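Local coordinates for protein AgaA (Rhizobium radiobacter, PDB 6HLX) that binds the opine agropinic acid as the periplasmic solute-binding protein of an ABC transporter, delivering it for import into the bacterial cell, at residues 180-183 with 184-187; 478-481 with 482-485; 253-256 with 257-260; 306-309 with 310-314; 124-127 with 128-132. All blocks are in the same frame, centred on the assembly; numbering follows the deposited sequence. Where two conformers were deposited one is given.

Contact 1: residues 180-183 with 184-187; sequences YYKK and GKPD. With ACT (acetate ion), chain K; SO4 (sulfate ion), chain T.
Lys-185 folds back on Lys-182 through one backbone hydrogen bond, from Lys-185 N to Lys-182 O at 3.2 Å. The donor stands well above the plane of the Lys-182 carbonyl. Gly-184 occupies the third position of this type II beta turn with phi of 70°, a positive value that glycine adopts readily.

The charged interactions gather at the ends of two lysine chains. Both are extended beyond CG and run out from the same side of the turn, touching through their CD atoms at 3.9 Å. An acetate ion bridges the ammonium groups: Lys-182 NZ donates to OXT at 2.8 Å, whereas the bond from Lys-185 NZ to O is weak. Lys-182 also forms salt bridges to Glu-481 and Glu-48, and Lys-185 has its stronger partner in Asn-482. The turn lies in the loop between strands 171-176 and 190-195, neighbours in the mixed sheet. There, Gly-184 N donates to O4 of a sulfate at 2.8 Å; both ions probably come from the crystallisation liquor.

Tyr-180 turns its ring edge to Lys-185 O, 3.4 Å from CD2 and in plane, and packs CD2 4.5 Å from CD of the cis-proline Pro-186. The Tyr-180 hydroxyl is hydrogen-bonded to Glu-481.

Contact 2: residues 478-481 with 482-485; sequences LSIE and NTKI
Thr-483 turns its hydroxyl back onto the backbone of Ser-479, OG1 donating to Ser-479 O at 3.0 Å. The torsion that allows this sets OG1 beside its own backbone N (chi1 -53°) and leaves CG2 anti to that nitrogen. Asn-482 N donates to the same Ser-479 oxygen, also at 3.0 Å, and the two donors arrive from opposite faces of the carbonyl plane.

Ile-480 swings CG1 away from its backbone N, which brings CD1 to 4.1 Å from Thr-483 OG1; the side chain also packs on Val-191 and Phe-6. Glu-481 holds CG between its backbone N and carbonyl carbon (chi1 69°) and extends beyond it alongside Asn-482, both pointing the same way. Glu-481 CG is 3.7 Å from Asn-482 OD1, with carboxylate and amide planes turned 42° apart. Their polar ends are held from outside, by the tyrosine and lysines of 180-185 and, at the carboxylate, by Arg-34 as well.

Thr-483 N makes a weak bond to Ile-480 O, and a water donates to both Ile-480 O and Thr-483 O, at 2.8 and 2.7 Å. The arrangement is that of a 3-10 turn unwinding into a strand, here 484-485, which pairs antiparallel with strand 462-463.

Contact 3: residues 253-256 with 257-260; sequences SKPE and VRQA
The carbonyl of Lys-254 receives two backbone donors, Arg-258 N at 3.2 Å and Val-257 N at 3.0 Å. The first lies nearly along the C=O axis, in the i to i+4 manner of an alpha helix; the second stands well above the carbonyl plane. Regular helical bonds follow, Gln-259 N to Pro-255 O and Ala-260 N to Glu-256 O, both 2.9 Å long.

Lys-254 is thus the N-cap of helix 255-264, and Pro-255 takes the first helical position, where its lack of an N-H costs no helical hydrogen bond. Here the helix begins with its proline flanked by the side chain of Arg-258. The two run side by side in the same direction, and Arg-258 NH1 comes to 3.7 Å from Pro-255 CG. A bend at chi3 (-68°) folds the arginine back toward the start of the helix, laying one guanidinium face over the peptide between Lys-254 and Pro-255.

The group's rotation is fixed by hydrogen bonds. Arg-258 NH2 donates to a water at 3.0 Å, placed at the guanidinium edge in plane, and that water in turn donates to Ser-253 O; outside the segments, Phe-252 O and Leu-443 O accept from NH2 and NH1.

Val-257 sets CG2 4.0 Å from Lys-254 CB and packs on Leu-313. The CG of Gln-259 lies 3.3 Å from Pro-255 O, while its amide reaches out to Tyr-301.

Contact 4: residues 306-309 with 310-314; sequences VEKA and KALLA
Val-306 and Lys-310 meet by both backbone and side chain. Lys-310 N donates to Val-306 O at 2.9 Å, and Val-306 CG1, anti to the backbone N (chi1 171°), touches Lys-310 CE at 4.1 Å. The lysine chain, bent at chi3 (-127°), makes this contact through its aliphatic part and crosses the valine obliquely.

Glu-307 takes part mainly through its carbonyl, which accepts from Ala-311 N at 3.0 Å and lies 3.6 Å from Lys-310 CB. Its carboxylate stays apart from the Lys-310 ammonium, with OE1 and NZ separated by 5.9 Å.

At Lys-308 the oxygen accepts from Leu-312 N at 3.0 Å, with the donor tilted from the carbonyl plane. Leu-312 CG lies 3.7 Å from the same oxygen, and the leucine continues onto Glu-256 and Tyr-263.

Ala-309 is buried, and its carbonyl takes the N-H of Leu-313 at 3.1 Å. Its small methyl faces Ala-264 and Ile-349.

Four successive i to i+4 bonds of this kind define the first turns of an amphipathic alpha helix: lysines on the solvent side, and Ala-309 and Leu-313 turned into the protein, where helix 306-315 packs beside helix 255-264. The helix starts next to a metal site, the Val-306 side chain lying about 3 Å from a bound zinc ion and about 4 Å from that of His-304, a zinc-binding residue of this protein.

Contact 5: residues 124-127 with 128-132; sequences SVAM and IDYLA
Ala-126 O accepts from Tyr-130 N at 3.0 Å, and Met-127 O accepts from Leu-131 N, also at 3.0 Å. These are the i to i+4 bonds of the short helix 127-131.

The N-H groups on the way into the helix are met by other means. Ser-124 precedes the turn that leads into it, and its hydroxyl makes a capping bond: with OG anti to the backbone N (chi1 -179°), the hydroxyl oxygen accepts from Ala-126 N at 3.2 Å. Ser-124 to Met-127 form a type I beta turn, closed by a weak bond from Met-127 N to Ser-124 O. A water then bridges the turn and the helix, donating to Ser-124 O at 2.9 Å and accepting from Ile-128 N at 3.2 Å.

The polar side chains find partners elsewhere. Asp-129 OD1 is hydrogen-bonded to the hydroxyl of Tyr-39, and the Tyr-130 hydroxyl to the carbonyl of Asp-387. Inside the contact, the Tyr-130 ring sets CE2 4.1 Å from Ala-126 CB.

Met-127 CG, anti to the backbone N (chi1 -175°), meets Leu-131 CD1 at 4.2 Å as the two side chains cross. Ile-128 and Leu-131 pack onto Phe-64 and Val-37 of the antiparallel five-stranded sheet.

The N-H of Ala-126, just ahead of the helix, is thus taken by the serine hydroxyl, that of Met-127 weakly by the Ser-124 carbonyl and that of Ile-128 by a water. The donors entering this buried helix have acceptors while its apolar side chains lie against the sheet, which probably lowers the cost of burying them.

Along the chain the order is contact 5, 1, 3, 4 and 2. Contacts 1 and 2 lie 10 Å apart between centres and touch, Tyr-180 and Lys-185 bonding to Glu-481 and Asn-482, so that a loop of the mixed seven-stranded sheet is tied to a segment from near the C-terminus. Contacts 3 and 4 form a second pair, also 10 Å apart, where helices 255-264 and 306-315 pack together. The two pairs sit on opposite sides of the chain's centre, contacts 1 and 4 being about 59 Å apart between centres. Contact 5, on the five-stranded sheet, is about 25 Å from each of contacts 1 and 2, centre to centre; its Tyr-130 side chain lies about 12 Å from agropinic acid.

Contact 1: residues 180-183 with 184-187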
loop_
_atom_site.group_PDB
_atom_site.type_symbol
_atom_site.label_atom_id
_atom_site.label_comp_id
_atom_site.label_asym_id
_atom_site.label_seq_id
_atom_site.Cartn_x
_atom_site.Cartn_y
_atom_site.Cartn_z
ATOM N N TYR A 180 -24.617 -9.818 -5.142
ATOM C CA TYR A 180 -23.317 -9.497 -5.775
ATOM C C TYR A 180 -23.366 -9.937 -7.252
ATOM O O TYR A 180 -24.036 -10.918 -7.598
ATOM C CB TYR A 180 -22.192 -10.196 -5.031
ATOM C CG TYR A 180 -20.804 -9.877 -5.544
ATOM C CD1 TYR A 180 -20.345 -8.561 -5.610
ATOM C CD2 TYR A 180 -19.923 -10.894 -5.898
ATOM C CE1 TYR A 180 -19.036 -8.272 -6.002
ATOM C CE2 TYR A 180 -18.612 -10.616 -6.279
ATOM C CZ TYR A 180 -18.186 -9.302 -6.374
ATOM O OH TYR A 180 -16.890 -9.031 -6.719
ATOM N N TYR A 181 -22.701 -9.166 -8.131
ATOM C CA TYR A 181 -22.819 -9.378 -9.586
ATOM C C TYR A 181 -22.032 -10.544 -10.186
ATOM O O TYR A 181 -22.226 -10.828 -11.379
ATOM C CB TYR A 181 -22.481 -8.085 -10.343
ATOM C CG TYR A 181 -21.158 -7.468 -9.951
ATOM C CD1 TYR A 181 -19.964 -7.900 -10.529
ATOM C CD2 TYR A 181 -21.098 -6.439 -9.014
ATOM C CE1 TYR A 181 -18.741 -7.326 -10.178
ATOM C CE2 TYR A 181 -19.879 -5.861 -8.649
ATOM C CZ TYR A 181 -18.705 -6.315 -9.224
ATOM O OH TYR A 181 -17.522 -5.704 -8.874
ATOM N N LYS A 182 -21.169 -11.225 -9.415
ATOM C CA LYS A 182 -20.423 -12.367 -9.964
ATOM C C LYS A 182 -21.104 -13.668 -9.576
ATOM O O LYS A 182 -21.353 -13.907 -8.390
ATOM C CB LYS A 182 -18.970 -12.369 -9.479
ATOM C CG LYS A 182 -18.175 -11.158 -9.932
ATOM C CD LYS A 182 -16.721 -11.262 -9.525
ATOM C CE LYS A 182 -15.957 -9.996 -9.875
ATOM N NZ LYS A 182 -14.501 -10.104 -9.530
ATOM N N LYS A 183 -21.431 -14.513 -10.581
ATOM C CA LYS A 183 -22.097 -15.799 -10.350
ATOM C C LYS A 183 -21.226 -16.713 -9.466
ATOM O O LYS A 183 -20.022 -16.817 -9.686
ATOM C CB LYS A 183 -22.385 -16.473 -11.712
ATOM C CG LYS A 183 -23.347 -17.651 -11.607
ATOM C CD LYS A 183 -23.410 -18.448 -12.909
ATOM C CE LYS A 183 -24.640 -19.331 -13.012
ATOM N NZ LYS A 183 -24.677 -20.399 -11.974
ATOM N N GLY A 184 -21.840 -17.305 -8.450
ATOM C CA GLY A 184 -21.177 -18.224 -7.526
ATOM C C GLY A 184 -20.181 -17.583 -6.586
ATOM O O GLY A 184 -19.371 -18.281 -5.960
ATOM N N LYS A 185 -20.180 -16.243 -6.515
ATOM C CA LYS A 185 -19.255 -15.578 -5.617
ATOM C C LYS A 185 -19.992 -14.660 -4.640
ATOM O O LYS A 185 -20.990 -14.042 -5.009
ATOM C CB LYS A 185 -18.204 -14.777 -6.400
ATOM C CG LYS A 185 -17.312 -15.650 -7.278
ATOM C CD LYS A 185 -16.201 -14.806 -7.898
ATOM C CE LYS A 185 -15.367 -15.601 -8.879
ATOM N NZ LYS A 185 -14.115 -14.873 -9.210
ATOM N N PRO A 186 -19.469 -14.511 -3.409
ATOM C CA PRO A 186 -18.350 -15.285 -2.831
ATOM C C PRO A 186 -18.811 -16.709 -2.486
ATOM O O PRO A 186 -20.011 -16.998 -2.526
ATOM C CB PRO A 186 -17.998 -14.488 -1.578
ATOM C CG PRO A 186 -19.342 -13.921 -1.122
ATOM C CD PRO A 186 -20.115 -13.642 -2.403
ATOM N N ASP A 187 -17.873 -17.603 -2.156
ATOM C CA ASP A 187 -18.254 -18.962 -1.778
ATOM C C ASP A 187 -18.596 -19.035 -0.278
ATOM O O ASP A 187 -19.501 -19.779 0.126
ATOM C CB ASP A 187 -17.145 -19.966 -2.120
ATOM C CG ASP A 187 -17.683 -21.388 -2.060
ATOM O OD1 ASP A 187 -18.457 -21.767 -2.965
ATOM O OD2 ASP A 187 -17.382 -22.094 -1.077
HETATM C C ACT K . -13.672 -13.083 -12.006
HETATM O O ACT K . -12.869 -14.037 -11.900
HETATM O OXT ACT K . -13.562 -11.982 -11.411
HETATM C CH3 ACT K . -14.892 -13.282 -12.935
HETATM S S SO4 T . -25.669 -16.826 -7.957
HETATM O O1 SO4 T . -26.759 -17.186 -7.046
HETATM O O2 SO4 T . -25.730 -17.669 -9.154
HETATM O O3 SO4 T . -25.817 -15.425 -8.340
HETATM O O4 SO4 T . -24.386 -17.024 -7.282
#

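Contact 2: residues 478-481 with 482-485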
loop_
_atom_site.group_PDB
_atom_site.type_symbol
_atom_site.label_atom_id
_atom_site.label_comp_id
_atom_site.label_asym_id
_atom_site.label_seq_id
_atom_site.Cartn_x
_atom_site.Cartn_y
_atom_site.Cartn_z
ATOM N N LEU A 478 -8.673 -8.991 -1.715
ATOM C CA LEU A 478 -9.618 -9.141 -2.839
ATOM C C LEU A 478 -9.930 -10.620 -3.118
ATOM O O LEU A 478 -11.058 -10.958 -3.504
ATOM C CB LEU A 478 -9.002 -8.562 -4.119
ATOM C CG LEU A 478 -9.117 -7.055 -4.290
ATOM C CD1 LEU A 478 -8.137 -6.545 -5.380
ATOM C CD2 LEU A 478 -10.558 -6.674 -4.663
ATOM N N SER A 479 -8.928 -11.503 -2.948
ATOM C CA SER A 479 -9.083 -12.921 -3.270
ATOM C C SER A 479 -10.043 -13.676 -2.310
ATOM O O SER A 479 -10.347 -14.847 -2.556
ATOM C CB SER A 479 -7.718 -13.606 -3.357
ATOM O OG SER A 479 -7.188 -13.862 -2.065
ATOM N N ILE A 480 -10.522 -13.006 -1.225
ATOM C CA ILE A 480 -11.467 -13.669 -0.296
ATOM C C ILE A 480 -12.760 -14.096 -1.026
ATOM O O ILE A 480 -13.439 -15.013 -0.578
ATOM C CB ILE A 480 -11.758 -12.781 0.954
ATOM C CG1 ILE A 480 -12.337 -13.619 2.165
ATOM C CG2 ILE A 480 -12.646 -11.568 0.623
ATOM C CD1 ILE A 480 -11.262 -14.506 2.892
ATOM N N GLU A 481 -13.099 -13.437 -2.147
ATOM C CA GLU A 481 -14.317 -13.814 -2.877
ATOM C C GLU A 481 -14.203 -15.192 -3.546
ATOM O O GLU A 481 -15.213 -15.737 -3.985
ATOM C CB GLU A 481 -14.701 -12.748 -3.908
ATOM C CG GLU A 481 -13.754 -12.632 -5.096
ATOM C CD GLU A 481 -14.236 -11.673 -6.171
ATOM O OE1 GLU A 481 -15.353 -11.137 -6.025
ATOM O OE2 GLU A 481 -13.507 -11.466 -7.165
ATOM N N ASN A 482 -12.970 -15.706 -3.694
ATOM C CA ASN A 482 -12.709 -17.014 -4.319
ATOM C C ASN A 482 -12.368 -18.078 -3.286
ATOM O O ASN A 482 -12.130 -19.232 -3.644
ATOM C CB ASN A 482 -11.490 -16.885 -5.228
ATOM C CG ASN A 482 -11.649 -15.862 -6.321
ATOM O OD1 ASN A 482 -12.730 -15.702 -6.903
ATOM N ND2 ASN A 482 -10.563 -15.172 -6.629
ATOM N N THR A 483 -12.204 -17.660 -2.037
ATOM C CA THR A 483 -11.758 -18.553 -0.967
ATOM C C THR A 483 -12.850 -19.540 -0.568
ATOM O O THR A 483 -14.022 -19.172 -0.504
ATOM C CB THR A 483 -11.222 -17.715 0.193
ATOM O OG1 THR A 483 -10.218 -16.815 -0.338
ATOM C CG2 THR A 483 -10.619 -18.580 1.315
ATOM N N LYS A 484 -12.453 -20.784 -0.303
ATOM C CA LYS A 484 -13.359 -21.854 0.145
ATOM C C LYS A 484 -12.721 -22.539 1.344
ATOM O O LYS A 484 -11.498 -22.515 1.492
ATOM C CB LYS A 484 -13.570 -22.896 -0.970
ATOM C CG LYS A 484 -14.095 -22.320 -2.282
ATOM C CD LYS A 484 -14.422 -23.413 -3.286
ATOM C CE LYS A 484 -14.963 -22.818 -4.565
ATOM N NZ LYS A 484 -15.595 -23.846 -5.447
ATOM N N ILE A 485 -13.546 -23.164 2.192
ATOM C CA ILE A 485 -13.020 -23.855 3.352
ATOM C C ILE A 485 -13.833 -25.127 3.528
ATOM O O ILE A 485 -15.063 -25.115 3.390
ATOM C CB ILE A 485 -13.004 -22.936 4.612
ATOM C CG1 ILE A 485 -12.151 -23.552 5.733
ATOM C CG2 ILE A 485 -14.421 -22.524 5.096
ATOM C CD1 ILE A 485 -11.779 -22.577 6.802
HETATM O O HOH W 1 -15.463 -16.935 -0.662
#

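Contact 3: residues 253-256 with 257-260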
loop_
_atom_site.group_PDB
_atom_site.type_symbol
_atom_site.label_atom_id
_atom_site.label_comp_id
_atom_site.label_asym_id
_atom_site.label_seq_id
_atom_site.Cartn_x
_atom_site.Cartn_y
_atom_site.Cartn_z
ATOM N N SER A 253 17.004 17.941 4.221
ATOM C CA SER A 253 16.722 18.706 3.006
ATOM C C SER A 253 17.922 18.557 2.069
ATOM O O SER A 253 17.874 19.034 0.936
ATOM C CB SER A 253 16.534 20.183 3.339
ATOM O OG SER A 253 17.751 20.793 3.732
ATOM N N LYS A 254 19.012 17.924 2.563
ATOM C CA LYS A 254 20.270 17.795 1.831
ATOM C C LYS A 254 20.495 16.430 1.192
ATOM O O LYS A 254 20.618 15.446 1.918
ATOM C CB LYS A 254 21.468 18.169 2.730
ATOM C CG LYS A 254 21.377 19.593 3.265
ATOM C CD LYS A 254 22.375 19.870 4.364
ATOM C CE LYS A 254 22.148 21.218 5.023
ATOM N NZ LYS A 254 22.315 22.355 4.076
ATOM N N PRO A 255 20.621 16.343 -0.151
ATOM C CA PRO A 255 20.920 15.036 -0.777
ATOM C C PRO A 255 22.151 14.325 -0.186
ATOM O O PRO A 255 22.134 13.098 -0.086
ATOM C CB PRO A 255 21.126 15.401 -2.256
ATOM C CG PRO A 255 20.239 16.608 -2.448
ATOM C CD PRO A 255 20.482 17.399 -1.181
ATOM N N GLU A 256 23.211 15.080 0.200
ATOM C CA GLU A 256 24.420 14.478 0.783
ATOM C C GLU A 256 24.150 13.776 2.119
ATOM O O GLU A 256 24.808 12.775 2.423
ATOM C CB GLU A 256 25.544 15.511 0.928
ATOM C CG GLU A 256 26.127 15.974 -0.400
ATOM C CD GLU A 256 27.096 17.139 -0.324
ATOM O OE1 GLU A 256 27.947 17.256 -1.233
ATOM O OE2 GLU A 256 27.006 17.940 0.637
ATOM N N VAL A 257 23.183 14.287 2.913
ATOM C CA VAL A 257 22.822 13.665 4.202
ATOM C C VAL A 257 22.030 12.373 3.936
ATOM O O VAL A 257 22.276 11.339 4.580
ATOM C CB VAL A 257 22.058 14.635 5.156
ATOM C CG1 VAL A 257 21.445 13.905 6.359
ATOM C CG2 VAL A 257 22.966 15.781 5.622
ATOM N N ARG A 258 21.074 12.435 2.993
ATOM C CA ARG A 258 20.258 11.264 2.673
ATOM C C ARG A 258 21.152 10.161 2.090
ATOM O O ARG A 258 21.052 9.014 2.523
ATOM C CB ARG A 258 19.095 11.646 1.739
ATOM C CG ARG A 258 18.232 12.774 2.344
ATOM C CD ARG A 258 16.961 13.003 1.548
ATOM N NE ARG A 258 17.218 13.555 0.216
ATOM C CZ ARG A 258 16.836 14.758 -0.193
ATOM N NH1 ARG A 258 17.052 15.137 -1.443
ATOM N NH2 ARG A 258 16.253 15.602 0.654
ATOM N N GLN A 259 22.104 10.535 1.202
ATOM C CA GLN A 259 23.083 9.590 0.641
ATOM C C GLN A 259 23.998 9.049 1.733
ATOM O O GLN A 259 24.281 7.851 1.718
ATOM C CB GLN A 259 23.930 10.222 -0.484
ATOM C CG GLN A 259 23.150 10.491 -1.774
ATOM C CD GLN A 259 23.997 10.301 -3.024
ATOM O OE1 GLN A 259 25.162 9.929 -2.971
ATOM N NE2 GLN A 259 23.420 10.507 -4.185
ATOM N N ALA A 260 24.457 9.906 2.700
ATOM C CA ALA A 260 25.303 9.423 3.813
ATOM C C ALA A 260 24.607 8.267 4.545
ATOM O O ALA A 260 25.236 7.251 4.811
ATOM C CB ALA A 260 25.619 10.547 4.796
HETATM O O HOH W 2 15.071 18.224 -0.241
#

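Contact 4: residues 306-309 with 310-314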
loop_
_atom_site.group_PDB
_atom_site.type_symbol
_atom_site.label_atom_id
_atom_site.label_comp_id
_atom_site.label_asym_id
_atom_site.label_seq_id
_atom_site.Cartn_x
_atom_site.Cartn_y
_atom_site.Cartn_z
ATOM N N VAL A 306 31.086 3.222 5.683
ATOM C CA VAL A 306 30.992 4.117 6.834
ATOM C C VAL A 306 31.844 5.377 6.677
ATOM O O VAL A 306 31.351 6.482 6.891
ATOM C CB VAL A 306 31.289 3.355 8.156
ATOM C CG1 VAL A 306 31.402 4.307 9.343
ATOM C CG2 VAL A 306 30.225 2.288 8.421
ATOM N N GLU A 307 33.117 5.227 6.289
ATOM C CA GLU A 307 33.996 6.390 6.179
ATOM C C GLU A 307 33.547 7.355 5.055
ATOM O O GLU A 307 33.648 8.571 5.229
ATOM C CB GLU A 307 35.487 6.002 6.086
ATOM C CG GLU A 307 35.817 4.517 5.966
ATOM C CD GLU A 307 35.446 3.482 7.021
ATOM O OE1 GLU A 307 36.113 3.408 8.077
ATOM O OE2 GLU A 307 34.514 2.691 6.752
ATOM N N LYS A 308 32.934 6.819 3.978
ATOM C CA LYS A 308 32.360 7.625 2.891
ATOM C C LYS A 308 31.129 8.395 3.419
ATOM O O LYS A 308 30.955 9.567 3.100
ATOM C CB LYS A 308 31.975 6.736 1.692
ATOM C CG LYS A 308 31.665 7.535 0.433
ATOM C CD LYS A 308 31.417 6.638 -0.775
ATOM C CE LYS A 308 31.526 7.389 -2.084
ATOM N NZ LYS A 308 30.452 8.405 -2.250
ATOM N N ALA A 309 30.292 7.732 4.251
ATOM C CA ALA A 309 29.113 8.353 4.875
ATOM C C ALA A 309 29.533 9.502 5.789
ATOM O O ALA A 309 28.923 10.575 5.734
ATOM C CB ALA A 309 28.328 7.320 5.671
ATOM N N LYS A 310 30.595 9.288 6.609
ATOM C CA LYS A 310 31.140 10.330 7.482
ATOM C C LYS A 310 31.622 11.533 6.674
ATOM O O LYS A 310 31.341 12.673 7.060
ATOM C CB LYS A 310 32.284 9.791 8.339
ATOM C CG LYS A 310 31.827 9.215 9.656
ATOM C CD LYS A 310 32.998 9.037 10.607
ATOM C CE LYS A 310 33.081 7.632 11.141
ATOM N NZ LYS A 310 34.269 7.462 12.013
ATOM N N ALA A 311 32.336 11.289 5.546
ATOM C CA ALA A 311 32.842 12.385 4.703
ATOM C C ALA A 311 31.703 13.190 4.099
ATOM O O ALA A 311 31.797 14.411 4.057
ATOM C CB ALA A 311 33.771 11.861 3.613
ATOM N N LEU A 312 30.598 12.516 3.678
ATOM C CA LEU A 312 29.413 13.183 3.133
ATOM C C LEU A 312 28.732 14.091 4.139
ATOM O O LEU A 312 28.315 15.185 3.768
ATOM C CB LEU A 312 28.402 12.154 2.571
ATOM C CG LEU A 312 28.689 11.690 1.140
ATOM C CD1 LEU A 312 27.872 10.462 0.799
ATOM C CD2 LEU A 312 28.404 12.794 0.118
ATOM N N LEU A 313 28.596 13.638 5.407
ATOM C CA LEU A 313 28.011 14.450 6.487
ATOM C C LEU A 313 28.854 15.691 6.714
ATOM O O LEU A 313 28.304 16.782 6.879
ATOM C CB LEU A 313 27.972 13.673 7.817
ATOM C CG LEU A 313 26.830 12.719 8.073
ATOM C CD1 LEU A 313 26.801 12.358 9.543
ATOM C CD2 LEU A 313 25.477 13.321 7.662
ATOM N N ALA A 314 30.196 15.520 6.736
ATOM C CA ALA A 314 31.135 16.624 6.947
ATOM C C ALA A 314 31.003 17.645 5.822
ATOM O O ALA A 314 30.904 18.839 6.102
ATOM C CB ALA A 314 32.563 16.099 7.039
#

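Contact 5: residues 124-127 with 128-132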
loop_
_atom_site.group_PDB
_atom_site.type_symbol
_atom_site.label_atom_id
_atom_site.label_comp_id
_atom_site.label_asym_id
_atom_site.label_seq_id
_atom_site.Cartn_x
_atom_site.Cartn_y
_atom_site.Cartn_z
ATOM N N SER A 124 -2.712 10.587 -18.580
ATOM C CA SER A 124 -2.212 9.587 -17.644
ATOM C C SER A 124 -2.547 8.185 -18.116
ATOM O O SER A 124 -3.709 7.740 -18.024
ATOM C CB SER A 124 -2.730 9.802 -16.230
ATOM O OG SER A 124 -2.172 8.787 -15.408
ATOM N N VAL A 125 -1.506 7.452 -18.530
ATOM C CA VAL A 125 -1.656 6.038 -18.909
ATOM C C VAL A 125 -1.825 5.164 -17.616
ATOM O O VAL A 125 -2.020 3.953 -17.730
ATOM C CB VAL A 125 -0.441 5.548 -19.747
ATOM C CG1 VAL A 125 -0.349 6.313 -21.072
ATOM C CG2 VAL A 125 0.865 5.659 -18.945
ATOM N N ALA A 126 -1.700 5.772 -16.412
ATOM C CA ALA A 126 -1.819 5.052 -15.130
ATOM C C ALA A 126 -3.165 5.289 -14.427
ATOM O O ALA A 126 -3.391 4.737 -13.352
ATOM C CB ALA A 126 -0.686 5.461 -14.209
ATOM N N MET A 127 -4.031 6.148 -14.993
ATOM C CA MET A 127 -5.314 6.478 -14.372
ATOM C C MET A 127 -6.156 5.235 -14.100
ATOM O O MET A 127 -6.756 5.141 -13.023
ATOM C CB MET A 127 -6.089 7.502 -15.219
ATOM C CG MET A 127 -7.394 8.002 -14.571
ATOM S SD MET A 127 -7.171 8.636 -12.880
ATOM C CE MET A 127 -6.113 10.036 -13.163
ATOM N N ILE A 128 -6.235 4.289 -15.067
ATOM C CA ILE A 128 -7.036 3.070 -14.822
ATOM C C ILE A 128 -6.486 2.305 -13.597
ATOM O O ILE A 128 -7.254 1.859 -12.728
ATOM C CB ILE A 128 -7.110 2.171 -16.095
ATOM C CG1 ILE A 128 -7.916 2.862 -17.222
ATOM C CG2 ILE A 128 -7.699 0.794 -15.790
ATOM C CD1 ILE A 128 -9.436 3.035 -16.950
ATOM N N ASP A 129 -5.143 2.246 -13.487
ATOM C CA ASP A 129 -4.518 1.570 -12.329
ATOM C C ASP A 129 -4.856 2.284 -11.012
ATOM O O ASP A 129 -5.187 1.615 -10.019
ATOM C CB ASP A 129 -3.001 1.475 -12.510
ATOM C CG ASP A 129 -2.616 0.565 -13.664
ATOM O OD1 ASP A 129 -2.480 -0.642 -13.441
ATOM O OD2 ASP A 129 -2.450 1.069 -14.787
ATOM N N TYR A 130 -4.828 3.629 -10.995
ATOM C CA TYR A 130 -5.177 4.367 -9.769
ATOM C C TYR A 130 -6.659 4.211 -9.407
ATOM O O TYR A 130 -7.000 4.226 -8.220
ATOM C CB TYR A 130 -4.729 5.834 -9.813
ATOM C CG TYR A 130 -3.232 5.978 -9.583
ATOM C CD1 TYR A 130 -2.654 5.620 -8.364
ATOM C CD2 TYR A 130 -2.401 6.517 -10.566
ATOM C CE1 TYR A 130 -1.285 5.770 -8.135
ATOM C CE2 TYR A 130 -1.031 6.683 -10.341
ATOM C CZ TYR A 130 -0.478 6.294 -9.130
ATOM O OH TYR A 130 0.871 6.434 -8.884
ATOM N N LEU A 131 -7.520 3.938 -10.412
ATOM C CA LEU A 131 -8.934 3.682 -10.133
ATOM C C LEU A 131 -9.152 2.289 -9.522
ATOM O O LEU A 131 -10.239 1.994 -8.992
ATOM C CB LEU A 131 -9.796 3.904 -11.395
ATOM C CG LEU A 131 -9.881 5.374 -11.818
ATOM C CD1 LEU A 131 -10.435 5.495 -13.223
ATOM C CD2 LEU A 131 -10.753 6.219 -10.791
ATOM N N ALA A 132 -8.095 1.443 -9.563
ATOM C CA ALA A 132 -8.138 0.112 -8.951
ATOM C C ALA A 132 -7.665 0.182 -7.491
ATOM O O ALA A 132 -7.669 -0.838 -6.818
ATOM C CB ALA A 132 -7.267 -0.869 -9.737
HETATM O O HOH W 3 -5.021 5.116 -17.893
#